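Side-chain contact in MATE family efflux transporter (Vibrio cholerae, PDB 6IDP), which probably exports drugs and other compounds across the bacterial inner membrane, changing conformation in a proton-dependent way: residues S152-N157 / L161-L166. Residues are numbered along the deposited sequence; the frame is centred on the assembly and turned at random.
Sequences SVCRAN and LLPGTL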
# COMPACT_ATOMS: atom_id res chain seq x y z
N SER A 152 5.39 3.68 11.05
CA SER A 152 4.30 2.90 11.62
C SER A 152 4.19 3.11 13.13
O SER A 152 3.09 3.11 13.68
CB SER A 152 4.49 1.41 11.31
OG SER A 152 4.48 1.19 9.91
N VAL A 153 5.33 3.29 13.79
CA VAL A 153 5.33 3.59 15.22
C VAL A 153 4.75 4.99 15.48
O VAL A 153 3.97 5.18 16.41
CB VAL A 153 6.75 3.47 15.82
CG1 VAL A 153 6.77 3.98 17.25
CG2 VAL A 153 7.22 2.03 15.76
N CYS A 154 5.13 5.96 14.64
CA CYS A 154 4.56 7.31 14.72
C CYS A 154 3.05 7.29 14.59
O CYS A 154 2.33 7.88 15.41
CB CYS A 154 5.13 8.21 13.62
SG CYS A 154 6.88 8.62 13.77
N ARG A 155 2.58 6.62 13.55
CA ARG A 155 1.16 6.50 13.26
C ARG A 155 0.44 5.77 14.39
O ARG A 155 -0.63 6.19 14.82
CB ARG A 155 0.95 5.79 11.92
CG ARG A 155 1.32 6.64 10.71
CD ARG A 155 1.29 5.84 9.41
NE ARG A 155 0.17 4.90 9.37
CZ ARG A 155 0.30 3.59 9.20
NH1 ARG A 155 1.50 3.06 9.04
NH2 ARG A 155 -0.78 2.81 9.18
N ALA A 156 1.06 4.71 14.89
CA ALA A 156 0.51 3.96 16.02
C ALA A 156 0.32 4.85 17.24
O ALA A 156 -0.60 4.64 18.03
CB ALA A 156 1.41 2.78 16.37
N ASN A 157 1.18 5.86 17.38
CA ASN A 157 1.06 6.83 18.46
C ASN A 157 0.27 8.07 18.04
O ASN A 157 0.39 9.12 18.67
CB ASN A 157 2.45 7.24 18.94
CG ASN A 157 3.11 6.16 19.79
OD1 ASN A 157 3.07 6.22 21.02
ND2 ASN A 157 3.72 5.18 19.14
N LEU A 161 1.53 13.49 10.75
CA LEU A 161 2.15 14.70 10.23
C LEU A 161 3.65 14.50 10.00
O LEU A 161 4.18 14.89 8.96
CB LEU A 161 1.92 15.88 11.18
CG LEU A 161 2.44 17.25 10.72
CD1 LEU A 161 1.84 17.63 9.38
CD2 LEU A 161 2.14 18.32 11.76
N LEU A 162 4.32 13.88 10.96
CA LEU A 162 5.76 13.67 10.87
C LEU A 162 6.14 12.67 9.76
O LEU A 162 7.02 12.97 8.95
CB LEU A 162 6.33 13.22 12.22
CG LEU A 162 7.84 12.98 12.31
CD1 LEU A 162 8.61 14.23 11.91
CD2 LEU A 162 8.21 12.54 13.72
N PRO A 163 5.49 11.49 9.71
CA PRO A 163 5.81 10.63 8.57
C PRO A 163 5.40 11.24 7.23
O PRO A 163 6.12 11.07 6.24
CB PRO A 163 5.01 9.35 8.85
CG PRO A 163 3.99 9.73 9.85
CD PRO A 163 4.62 10.80 10.68
N GLY A 164 4.27 11.93 7.20
CA GLY A 164 3.80 12.57 5.98
C GLY A 164 4.79 13.61 5.47
O GLY A 164 5.11 13.66 4.29
N THR A 165 5.28 14.43 6.39
CA THR A 165 6.24 15.47 6.07
C THR A 165 7.56 14.87 5.57
O THR A 165 8.13 15.35 4.59
CB THR A 165 6.51 16.37 7.29
OG1 THR A 165 5.33 17.12 7.59
CG2 THR A 165 7.65 17.34 7.01
N LEU A 166 8.02 13.82 6.23
CA LEU A 166 9.29 13.20 5.87
C LEU A 166 9.22 12.46 4.54
O LEU A 166 10.22 12.35 3.83
CB LEU A 166 9.76 12.25 6.97
CG LEU A 166 10.35 12.93 8.21
CD1 LEU A 166 10.92 11.89 9.16
CD2 LEU A 166 11.41 13.95 7.82
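Cys154 faces the first turn of helix 161-184 and touches two neighbouring residues there. Its CB lies 4.0 Å from CD of Pro163, and its SG, set beside the backbone N (chi1 -68°), meets CD2 of Leu162 at 4.1 Å. A small, weakly polar thiol suits this buried spot, where Val207 and Val211 of helix 189-213 also touch it. In Leu162, CG anti to the backbone N lets CD2 meet the sulfur. Pro163 is at home in a first helical turn, which asks no amide hydrogen of it, and its rigid ring turns CD to Cys154 and CG to Arg155. The arrangement is a helical hairpin within the MatE family region: helices 124-156 and 161-184, joined by a short turn, run roughly antiparallel, the short segment axes at 146° and 9.1 Å apart at closest approach. The aliphatic part of Arg155 crosses Pro163 at a slant, CG to CG 4.2 Å; the chain then bends at chi3 (39°), and NE hydrogen-bonds to the carbonyl O of Met288. At the end of helix 124-156, Asn157 folds back so that ND2 donates a nearly straight 2.7 Å bond to Val153 O, which the Asn157 backbone N reaches from the opposite face.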